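Local coordinates for protein superoxide dismutase (Chaetomium thermophilum, PDB 4BR6) that probably destroys toxic superoxide radicals in the cell, as a manganese-dependent enzyme turning superoxide and protons into hydrogen peroxide and dioxygen, at residues B[19-22]-B[23-27]; B[73-76]-B[77-81]; B[105-108]-B[109-113]; B[185-188]-B[189-192]. One frame throughout, in Å; residues are numbered along the deposited sequence.

Interaction 1. Residues B[19-22]-B[23-27]. With MN3 (manganese (III) ion), chain I.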
loop_
_atom_site.group_PDB
_atom_site.type_symbol
_atom_site.label_atom_id
_atom_site.label_comp_id
_atom_site.label_asym_id
_atom_site.label_seq_id
_atom_site.Cartn_x
_atom_site.Cartn_y
_atom_site.Cartn_z
ATOM N N SER B 19 22.783 -6.517 -20.967
ATOM C CA SER B 19 23.458 -5.682 -21.949
ATOM C C SER B 19 24.201 -4.504 -21.303
ATOM O O SER B 19 23.860 -4.053 -20.208
ATOM C CB SER B 19 22.452 -5.162 -22.976
ATOM O OG SER B 19 21.610 -4.194 -22.393
ATOM N N ALA B 20 25.221 -4.014 -21.997
ATOM C CA ALA B 20 26.031 -2.907 -21.515
ATOM C C ALA B 20 25.208 -1.633 -21.425
ATOM O O ALA B 20 25.442 -0.791 -20.551
ATOM C CB ALA B 20 27.208 -2.693 -22.440
ATOM N N ARG B 21 24.251 -1.470 -22.332
ATOM C CA ARG B 21 23.420 -0.275 -22.291
ATOM C C ARG B 21 22.554 -0.272 -21.028
ATOM O O ARG B 21 22.430 0.756 -20.364
ATOM C CB ARG B 21 22.564 -0.123 -23.556
ATOM C CG ARG B 21 21.725 1.161 -23.585
ATOM C CD ARG B 21 22.565 2.417 -23.340
ATOM N NE ARG B 21 21.883 3.661 -23.729
ATOM C CZ ARG B 21 22.381 4.883 -23.533
ATOM N NH1 ARG B 21 23.551 5.050 -22.939
ATOM N NH2 ARG B 21 21.702 5.951 -23.923
ATOM N N ILE B 22 21.967 -1.420 -20.693
ATOM C CA ILE B 22 21.158 -1.529 -19.491
ATOM C C ILE B 22 22.001 -1.188 -18.274
ATOM O O ILE B 22 21.638 -0.315 -17.492
ATOM C CB ILE B 22 20.546 -2.932 -19.336
ATOM C CG1 ILE B 22 19.436 -3.130 -20.373
ATOM C CG2 ILE B 22 19.996 -3.137 -17.913
ATOM C CD1 ILE B 22 18.853 -4.526 -20.432
ATOM N N MET B 23 23.135 -1.867 -18.133
ATOM C CA MET B 23 24.024 -1.656 -17.000
ATOM C C MET B 23 24.423 -0.182 -16.906
ATOM O O MET B 23 24.362 0.419 -15.837
ATOM C CB MET B 23 25.274 -2.526 -17.116
ATOM C CG MET B 23 25.048 -4.025 -16.913
ATOM S SD MET B 23 24.369 -4.503 -15.299
ATOM C CE MET B 23 25.547 -3.768 -14.166
ATOM N N GLU B 24 24.815 0.397 -18.037
ATOM C CA GLU B 24 25.226 1.801 -18.087
ATOM C C GLU B 24 24.146 2.744 -17.558
ATOM O O GLU B 24 24.404 3.573 -16.676
ATOM C CB GLU B 24 25.605 2.209 -19.519
ATOM C CG GLU B 24 25.820 3.722 -19.687
ATOM C CD GLU B 24 26.477 4.088 -21.000
ATOM O OE1 GLU B 24 25.830 3.904 -22.053
ATOM O OE2 GLU B 24 27.635 4.560 -20.975
ATOM N N LEU B 25 22.943 2.611 -18.105
ATOM C CA LEU B 25 21.798 3.417 -17.689
ATOM C C LEU B 25 21.430 3.162 -16.234
ATOM O O LEU B 25 21.239 4.085 -15.448
ATOM C CB LEU B 25 20.576 3.073 -18.542
ATOM C CG LEU B 25 20.552 3.528 -19.998
ATOM C CD1 LEU B 25 19.287 3.021 -20.676
ATOM C CD2 LEU B 25 20.628 5.031 -20.089
ATOM N N HIS B 26 21.290 1.887 -15.902
ATOM C CA HIS B 26 20.880 1.464 -14.572
ATOM C C HIS B 26 21.754 2.085 -13.477
ATOM O O HIS B 26 21.259 2.443 -12.408
ATOM C CB HIS B 26 20.984 -0.051 -14.498
ATOM C CG HIS B 26 20.039 -0.688 -13.537
ATOM N ND1 HIS B 26 19.899 -2.055 -13.451
ATOM C CD2 HIS B 26 19.177 -0.163 -12.634
ATOM C CE1 HIS B 26 19.005 -2.344 -12.525
ATOM N NE2 HIS B 26 18.551 -1.214 -12.018
ATOM N N HIS B 27 23.049 2.212 -13.764
ATOM C CA HIS B 27 24.042 2.718 -12.812
ATOM C C HIS B 27 24.206 4.225 -12.915
ATOM O O HIS B 27 23.969 4.948 -11.946
ATOM C CB HIS B 27 25.392 2.044 -13.086
ATOM C CG HIS B 27 26.478 2.407 -12.117
ATOM N ND1 HIS B 27 27.526 3.239 -12.453
ATOM C CD2 HIS B 27 26.706 2.020 -10.838
ATOM C CE1 HIS B 27 28.338 3.364 -11.418
ATOM N NE2 HIS B 27 27.863 2.636 -10.425
HETATM MN MN MN3 I . 16.691 -0.775 -10.571
HETATM O O HOH W 1 14.619 0.185 -9.504
#
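Arg21 is pinned from two directions by residues one turn further along its helix: Glu24 meets the edge of its guanidinium and Leu25 lies over a face. NH1 of Arg21 donates to OE1 of Glu24 at 2.7 Å in a salt bridge. OE1 sits close to the guanidinium plane, but NH1 reaches it from above the carboxylate, and the two planes stand 74° apart. CD2 of Leu25 lies over the centre of the same guanidinium, 3.9 Å from CZ. The bend of the arginine chain at chi2 (53°) turns its tip back toward these partners. A glutamine in place of Glu24 would probably leave NH1 without its opposite charge and the guanidinium less firmly fixed over Leu25. Arg21 has a second carboxylate partner, Glu171 of the second subunit, salt-bridged to NE, so the residue also serves the subunit interface.

Ser19 is the N-cap, its OG accepting from Ile22 N at 3.3 Å. On the inner side, His26 N donates to Ile22 O at 2.7 Å, and the ring, carried away from the helix, binds the manganese through NE2 at 2.4 Å. His74, Asp160, His164 and a water complete the site. These first two turns of helix 20-50 pack against helix 167-170, whose Leu168 touches Arg21, Ile22 and Leu25, and meet helix 61-79 at the metal, where it supplies His74.

Interaction 2. Residues B[73-76]-B[77-81]. With MN3 (manganese (III) ion), chain I.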
loop_
_atom_site.group_PDB
_atom_site.type_symbol
_atom_site.label_atom_id
_atom_site.label_comp_id
_atom_site.label_asym_id
_atom_site.label_seq_id
_atom_site.Cartn_x
_atom_site.Cartn_y
_atom_site.Cartn_z
ATOM N N ASN B 73 19.461 -0.657 -2.260
ATOM C CA ASN B 73 19.105 -1.830 -3.035
ATOM C C ASN B 73 20.004 -2.002 -4.214
ATOM O O ASN B 73 20.461 -3.106 -4.488
ATOM C CB ASN B 73 17.669 -1.746 -3.536
ATOM C CG ASN B 73 16.664 -1.853 -2.430
ATOM O OD1 ASN B 73 16.955 -2.353 -1.345
ATOM N ND2 ASN B 73 15.461 -1.403 -2.706
ATOM N N HIS B 74 20.251 -0.917 -4.927
ATOM C CA HIS B 74 21.153 -0.987 -6.066
ATOM C C HIS B 74 22.590 -1.202 -5.631
ATOM O O HIS B 74 23.338 -1.902 -6.314
ATOM C CB HIS B 74 21.036 0.259 -6.919
ATOM C CG HIS B 74 19.703 0.392 -7.574
ATOM N ND1 HIS B 74 18.607 0.895 -6.915
ATOM C CD2 HIS B 74 19.279 0.036 -8.804
ATOM C CE1 HIS B 74 17.566 0.880 -7.728
ATOM N NE2 HIS B 74 17.949 0.370 -8.882
ATOM N N THR B 75 22.976 -0.602 -4.511
ATOM C CA THR B 75 24.318 -0.821 -3.985
ATOM C C THR B 75 24.571 -2.301 -3.792
ATOM O O THR B 75 25.563 -2.834 -4.290
ATOM C CB THR B 75 24.556 -0.090 -2.663
ATOM O OG1 THR B 75 24.653 1.314 -2.932
ATOM C CG2 THR B 75 25.858 -0.564 -2.013
ATOM N N LEU B 76 23.683 -2.967 -3.062
ATOM C CA LEU B 76 23.803 -4.407 -2.868
ATOM C C LEU B 76 23.698 -5.191 -4.180
ATOM O O LEU B 76 24.392 -6.181 -4.357
ATOM C CB LEU B 76 22.737 -4.915 -1.906
ATOM C CG LEU B 76 22.806 -4.406 -0.472
ATOM C CD1 LEU B 76 21.635 -4.992 0.300
ATOM C CD2 LEU B 76 24.107 -4.762 0.193
ATOM N N PHE B 77 22.817 -4.757 -5.080
ATOM C CA PHE B 77 22.635 -5.419 -6.375
ATOM C C PHE B 77 23.967 -5.531 -7.139
ATOM O O PHE B 77 24.363 -6.617 -7.541
ATOM C CB PHE B 77 21.603 -4.664 -7.226
ATOM C CG PHE B 77 21.141 -5.411 -8.457
ATOM C CD1 PHE B 77 20.852 -6.769 -8.419
ATOM C CD2 PHE B 77 20.957 -4.738 -9.658
ATOM C CE1 PHE B 77 20.421 -7.429 -9.549
ATOM C CE2 PHE B 77 20.521 -5.411 -10.790
ATOM C CZ PHE B 77 20.252 -6.743 -10.732
ATOM N N TRP B 78 24.662 -4.412 -7.324
ATOM C CA TRP B 78 25.917 -4.430 -8.057
ATOM C C TRP B 78 26.917 -5.375 -7.413
ATOM O O TRP B 78 27.662 -6.075 -8.106
ATOM C CB TRP B 78 26.550 -3.042 -8.117
ATOM C CG TRP B 78 25.667 -1.939 -8.562
ATOM C CD1 TRP B 78 25.625 -0.703 -8.032
ATOM C CD2 TRP B 78 24.710 -1.953 -9.634
ATOM N NE1 TRP B 78 24.704 0.055 -8.683
ATOM C CE2 TRP B 78 24.120 -0.686 -9.669
ATOM C CE3 TRP B 78 24.287 -2.912 -10.548
ATOM C CZ2 TRP B 78 23.136 -0.343 -10.587
ATOM C CZ3 TRP B 78 23.313 -2.570 -11.463
ATOM C CH2 TRP B 78 22.749 -1.300 -11.475
ATOM N N GLU B 79 26.933 -5.373 -6.083
ATOM C CA GLU B 79 27.850 -6.202 -5.320
ATOM C C GLU B 79 27.605 -7.687 -5.518
ATOM O O GLU B 79 28.557 -8.468 -5.445
ATOM C CB GLU B 79 27.729 -5.897 -3.835
ATOM C CG GLU B 79 28.223 -4.545 -3.423
ATOM C CD GLU B 79 28.108 -4.362 -1.922
ATOM O OE1 GLU B 79 27.542 -5.266 -1.263
ATOM O OE2 GLU B 79 28.570 -3.331 -1.398
ATOM N N ASN B 80 26.347 -8.091 -5.739
ATOM C CA ASN B 80 26.068 -9.521 -5.973
ATOM C C ASN B 80 25.926 -9.871 -7.454
ATOM O O ASN B 80 25.263 -10.830 -7.823
ATOM C CB ASN B 80 24.944 -10.123 -5.069
ATOM C CG ASN B 80 23.519 -9.644 -5.407
ATOM O OD1 ASN B 80 22.814 -9.122 -4.539
ATOM N ND2 ASN B 80 23.068 -9.887 -6.639
ATOM N N LEU B 81 26.593 -9.077 -8.286
ATOM C CA LEU B 81 26.712 -9.344 -9.712
ATOM C C LEU B 81 28.203 -9.391 -10.059
ATOM O O LEU B 81 28.994 -8.603 -9.538
ATOM C CB LEU B 81 26.032 -8.261 -10.562
ATOM C CG LEU B 81 24.501 -8.184 -10.599
ATOM C CD1 LEU B 81 24.065 -7.005 -11.423
ATOM C CD2 LEU B 81 23.869 -9.461 -11.145
HETATM MN MN MN3 I . 16.691 -0.775 -10.571
HETATM O O HOH W 1 14.619 0.185 -9.504
#
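His74 and Trp78, one turn apart, meet through the carbonyl of the first and the indole of the second. His74 O accepts from Trp78 N at 3.0 Å and also lies over one face of the indole, 3.1 Å from CD1. Of the other backbone bonds, Phe77 N to Asn73 O is regular, Glu79 N to Thr75 O is weak, and Asn80 N to Leu76 O (3.1 Å) comes as the helix ends.

Metal binding falls to His74, sent out to the manganese with CG anti to the carbonyl carbon (chi1 -66°) and holding it through NE2 at 2.4 Å. CZ2 of Trp78 lies at the imidazole edge. ND1 is bonded to Gly70 O, which, with the metal bond, helps to fix the turn of the ring.

Looser packing joins Thr75 and Glu79, which run side by side, CG2 to OE2 at 3.9 Å. OE1 of Glu79 passes 3.8 Å from CD2 of Leu76 and is salt-bridged to Arg193. CD1 of Leu81 lies over one face of the Phe77 ring, toward its rim.

Both ring nitrogens of His74 are engaged, NE2 by the metal and ND1 by a backbone carbonyl. The bond to Gly70 O would be expected to strengthen NE2 as a donor to manganese, a second-shell effect set within the helix itself.

Interaction 3. Residues B[105-108]-B[109-113]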
loop_
_atom_site.group_PDB
_atom_site.type_symbol
_atom_site.label_atom_id
_atom_site.label_comp_id
_atom_site.label_asym_id
_atom_site.label_seq_id
_atom_site.Cartn_x
_atom_site.Cartn_y
_atom_site.Cartn_z
ATOM N N GLY B 105 15.472 -27.204 0.165
ATOM C CA GLY B 105 15.601 -28.552 -0.363
ATOM C C GLY B 105 16.846 -28.687 -1.209
ATOM O O GLY B 105 17.679 -29.565 -0.974
ATOM N N SER B 106 16.981 -27.794 -2.186
ATOM C CA SER B 106 18.148 -27.769 -3.043
ATOM C C SER B 106 18.372 -26.333 -3.508
ATOM O O SER B 106 17.548 -25.453 -3.238
ATOM C CB SER B 106 17.949 -28.711 -4.231
ATOM O OG SER B 106 16.860 -28.304 -5.030
ATOM N N PHE B 107 19.491 -26.091 -4.182
ATOM C CA PHE B 107 19.733 -24.803 -4.825
ATOM C C PHE B 107 18.752 -24.606 -5.971
ATOM O O PHE B 107 18.172 -23.529 -6.149
ATOM C CB PHE B 107 21.158 -24.716 -5.374
ATOM C CG PHE B 107 21.408 -23.478 -6.197
ATOM C CD1 PHE B 107 21.669 -22.273 -5.585
ATOM C CD2 PHE B 107 21.349 -23.517 -7.577
ATOM C CE1 PHE B 107 21.883 -21.134 -6.335
ATOM C CE2 PHE B 107 21.562 -22.376 -8.327
ATOM C CZ PHE B 107 21.832 -21.189 -7.701
ATOM N N GLU B 108 18.567 -25.662 -6.749
ATOM C CA GLU B 108 17.664 -25.610 -7.889
ATOM C C GLU B 108 16.238 -25.225 -7.492
ATOM O O GLU B 108 15.608 -24.430 -8.173
ATOM C CB GLU B 108 17.659 -26.948 -8.619
ATOM C CG GLU B 108 16.889 -26.927 -9.926
ATOM C CD GLU B 108 17.658 -27.564 -11.072
ATOM O OE1 GLU B 108 18.860 -27.261 -11.227
ATOM O OE2 GLU B 108 17.055 -28.364 -11.822
ATOM N N THR B 109 15.732 -25.804 -6.406
ATOM C CA THR B 109 14.380 -25.504 -5.935
ATOM C C THR B 109 14.272 -24.050 -5.453
ATOM O O THR B 109 13.270 -23.370 -5.701
ATOM C CB THR B 109 13.957 -26.463 -4.804
ATOM O OG1 THR B 109 13.738 -27.767 -5.346
ATOM C CG2 THR B 109 12.672 -26.007 -4.136
ATOM N N PHE B 110 15.297 -23.586 -4.750
ATOM C CA PHE B 110 15.374 -22.188 -4.340
ATOM C C PHE B 110 15.328 -21.276 -5.562
ATOM O O PHE B 110 14.652 -20.245 -5.562
ATOM C CB PHE B 110 16.665 -21.926 -3.555
ATOM C CG PHE B 110 17.142 -20.496 -3.623
ATOM C CD1 PHE B 110 16.523 -19.504 -2.895
ATOM C CD2 PHE B 110 18.198 -20.139 -4.438
ATOM C CE1 PHE B 110 16.955 -18.192 -2.975
ATOM C CE2 PHE B 110 18.627 -18.820 -4.510
ATOM C CZ PHE B 110 18.011 -17.862 -3.779
ATOM N N ARG B 111 16.076 -21.667 -6.593
ATOM C CA ARG B 111 16.172 -20.935 -7.853
ATOM C C ARG B 111 14.832 -20.892 -8.584
ATOM O O ARG B 111 14.477 -19.894 -9.213
ATOM C CB ARG B 111 17.215 -21.612 -8.742
ATOM C CG ARG B 111 17.469 -20.930 -10.065
ATOM C CD ARG B 111 18.610 -21.599 -10.833
ATOM N NE ARG B 111 18.627 -21.157 -12.226
ATOM C CZ ARG B 111 19.718 -21.049 -12.983
ATOM N NH1 ARG B 111 20.919 -21.349 -12.489
ATOM N NH2 ARG B 111 19.607 -20.626 -14.242
ATOM N N LYS B 112 14.111 -22.006 -8.515
ATOM C CA LYS B 112 12.756 -22.111 -9.054
ATOM C C LYS B 112 11.786 -21.196 -8.323
ATOM O O LYS B 112 11.039 -20.439 -8.938
ATOM C CB LYS B 112 12.282 -23.562 -8.931
ATOM C CG LYS B 112 10.964 -23.884 -9.616
ATOM C CD LYS B 112 10.691 -25.380 -9.549
ATOM C CE LYS B 112 9.491 -25.708 -8.691
ATOM N NZ LYS B 112 9.586 -25.127 -7.322
ATOM N N GLN B 113 11.797 -21.264 -7.001
ATOM C CA GLN B 113 10.862 -20.484 -6.217
ATOM C C GLN B 113 11.148 -18.998 -6.335
ATOM O O GLN B 113 10.224 -18.184 -6.344
ATOM C CB GLN B 113 10.910 -20.926 -4.762
ATOM C CG GLN B 113 10.197 -22.238 -4.555
ATOM C CD GLN B 113 10.438 -22.820 -3.196
ATOM O OE1 GLN B 113 11.317 -22.373 -2.467
ATOM N NE2 GLN B 113 9.656 -23.831 -2.842
#
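Ser106 turns its hydroxyl back over the start of the helix because OG stands between the backbone N and the carbonyl carbon (chi1 62°), within reach of Thr109. Phe107 and Arg111 both carry CG on the far side from the backbone N (chi1 173° and -178°), which sends ring and arginine chain out along one flank.

OG of Ser106 accepts from Thr109 N at 3.1 Å, a near-straight bond of 158° to an amide in the first turn. The hydroxyl of Thr109 lies close by, its OG1 3.2 Å from OG of Ser106. A valine in place of Ser106 would probably leave Thr109 N without its capping acceptor and the first turn less firmly closed. Behind the cap the helical bonds begin: Phe110 N to Ser106 O is long at 3.3 Å, with the nitrogen above the carbonyl plane, whereas Arg111 N reaches Phe107 O at 2.8 Å.

On the buried flank, CD1 of Phe107 lies 4.2 Å from CD2 of Phe110. CE2 of Phe107 touches CD of Arg111 at 3.9 Å, with ring and guanidinium planes nearly perpendicular. The arginine runs extended past this contact to a salt bridge between NH2 and Glu179, and Trp182 packs against both Phe107 and Arg111. The Phe110 ring meets that of Phe104 in the preceding helix and touches Ile140 of strand 138-144.

Gly105, with positive phi, is the first residue beyond helix 94-104, and Ser106 caps helix 107-119: a serine N-cap at a tight helix-to-helix junction in the C-terminal domain of an iron/manganese superoxide dismutase.

Interaction 4. Residues B[185-188]-B[189-192]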
loop_
_atom_site.group_PDB
_atom_site.type_symbol
_atom_site.label_atom_id
_atom_site.label_comp_id
_atom_site.label_asym_id
_atom_site.label_seq_id
_atom_site.Cartn_x
_atom_site.Cartn_y
_atom_site.Cartn_z
ATOM N N ILE B 185 25.367 -13.965 -10.993
ATOM C CA ILE B 185 25.227 -13.721 -9.547
ATOM C C ILE B 185 26.516 -14.034 -8.793
ATOM O O ILE B 185 27.019 -15.140 -8.880
ATOM C CB ILE B 185 24.103 -14.589 -8.913
ATOM C CG1 ILE B 185 22.754 -14.258 -9.547
ATOM C CG2 ILE B 185 24.038 -14.388 -7.393
ATOM C CD1 ILE B 185 22.339 -12.810 -9.400
ATOM N N ASN B 186 27.030 -13.070 -8.026
ATOM C CA ASN B 186 28.258 -13.286 -7.262
ATOM C C ASN B 186 28.001 -14.015 -5.937
ATOM O O ASN B 186 27.706 -13.388 -4.925
ATOM C CB ASN B 186 28.986 -11.967 -6.992
ATOM C CG ASN B 186 30.393 -12.181 -6.478
ATOM O OD1 ASN B 186 30.688 -13.223 -5.905
ATOM N ND2 ASN B 186 31.277 -11.213 -6.709
ATOM N N TRP B 187 28.150 -15.339 -5.935
ATOM C CA TRP B 187 27.832 -16.128 -4.746
ATOM C C TRP B 187 28.911 -16.034 -3.693
ATOM O O TRP B 187 28.735 -16.501 -2.580
ATOM C CB TRP B 187 27.558 -17.590 -5.090
ATOM C CG TRP B 187 26.268 -17.735 -5.805
ATOM C CD1 TRP B 187 26.090 -18.024 -7.114
ATOM C CD2 TRP B 187 24.964 -17.546 -5.253
ATOM N NE1 TRP B 187 24.754 -18.042 -7.419
ATOM C CE2 TRP B 187 24.043 -17.749 -6.292
ATOM C CE3 TRP B 187 24.487 -17.223 -3.981
ATOM C CZ2 TRP B 187 22.678 -17.651 -6.097
ATOM C CZ3 TRP B 187 23.137 -17.129 -3.796
ATOM C CH2 TRP B 187 22.246 -17.343 -4.844
ATOM N N LYS B 188 30.027 -15.410 -4.039
ATOM C CA LYS B 188 31.058 -15.133 -3.049
ATOM C C LYS B 188 30.627 -13.943 -2.190
ATOM O O LYS B 188 30.805 -13.940 -0.978
ATOM C CB LYS B 188 32.404 -14.892 -3.734
ATOM C CG LYS B 188 33.499 -14.356 -2.833
ATOM C CD LYS B 188 34.895 -14.749 -3.322
ATOM C CE LYS B 188 35.080 -14.556 -4.815
ATOM N NZ LYS B 188 34.799 -13.168 -5.263
ATOM N N THR B 189 30.025 -12.939 -2.810
ATOM C CA THR B 189 29.494 -11.810 -2.041
ATOM C C THR B 189 28.394 -12.291 -1.099
ATOM O O THR B 189 28.349 -11.904 0.057
ATOM C CB THR B 189 28.907 -10.718 -2.953
ATOM O OG1 THR B 189 29.934 -10.200 -3.796
ATOM C CG2 THR B 189 28.318 -9.585 -2.143
ATOM N N VAL B 190 27.496 -13.124 -1.613
ATOM C CA VAL B 190 26.366 -13.619 -0.824
ATOM C C VAL B 190 26.841 -14.366 0.412
ATOM O O VAL B 190 26.288 -14.203 1.486
ATOM C CB VAL B 190 25.477 -14.566 -1.657
ATOM C CG1 VAL B 190 24.300 -15.094 -0.825
ATOM C CG2 VAL B 190 25.003 -13.857 -2.913
ATOM N N ALA B 191 27.870 -15.189 0.253
ATOM C CA ALA B 191 28.379 -15.992 1.356
ATOM C C ALA B 191 29.077 -15.131 2.397
ATOM O O ALA B 191 29.107 -15.479 3.580
ATOM C CB ALA B 191 29.326 -17.054 0.825
ATOM N N GLN B 192 29.654 -14.018 1.960
ATOM C CA GLN B 192 30.223 -13.044 2.884
ATOM C C GLN B 192 29.123 -12.455 3.744
ATOM O O GLN B 192 29.236 -12.420 4.963
ATOM C CB GLN B 192 30.955 -11.937 2.126
ATOM C CG GLN B 192 32.418 -12.240 1.846
ATOM C CD GLN B 192 32.898 -11.715 0.513
ATOM O OE1 GLN B 192 32.548 -10.608 0.092
ATOM N NE2 GLN B 192 33.707 -12.517 -0.171
HETATM O O HOH W 2 32.875 -15.589 0.298
#
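Asn186 OD1 takes two amides of the first helical turn, Lys188 N at 2.9 Å and Thr189 N at 3.2 Å. The two approaches differ: Lys188 N lies near the amide plane, whereas Thr189 N comes from well above it, 71° out. CG anti to the backbone N (chi1 -167°) folds the amide over the helix start. Asn186 O adds weak bonds from Thr189 N and Val190 N.

Further on, Ala191 N donates to Trp187 O from above the carbonyl plane. Lys188 O accepts from Gln192 N at 3.2 Å and from a water at 2.9 Å, which in turn accepts a weak bond from NE2 of Gln192. The hydroxyl of Thr189 finds its partner outside, in Glu79 O.

The apolar share falls to Trp187 and Val190, lying alongside one another with CE3 of the indole 3.6 Å from CG2 of the valine. CG2 of Ile185 lies over a face of the same indole, toward the rim, and Met157 of strand 153-160 touches all three residues.

An asparagine N-cap whose one oxygen serves two amides thus starts helix 187-195, the last of the C-terminal domain, beside the three-stranded antiparallel sheet of the iron/manganese superoxide dismutase fold.

The four contacts follow one another along the chain, none nested or crossed; each is local, one turn to the next at the start or end of a helix, and closes no longer loop. The fold is tied where they touch. Interaction 1 starts helix 20-50 and interaction 2 ends helix 61-79. They meet at the manganese, with CH2 of Trp78 3.5 Å from CG of His26. Interaction 3 starts helix 107-119 and stands clear of both, but its Phe107 packs through CE1 on CZ2 of Trp187 in interaction 4, at 3.6 Å. Interaction 4 returns to interaction 2, Asn186 N lying 2.9 Å from Asn80 O, and so joins the C-terminal domain to the alpha-hairpin domain.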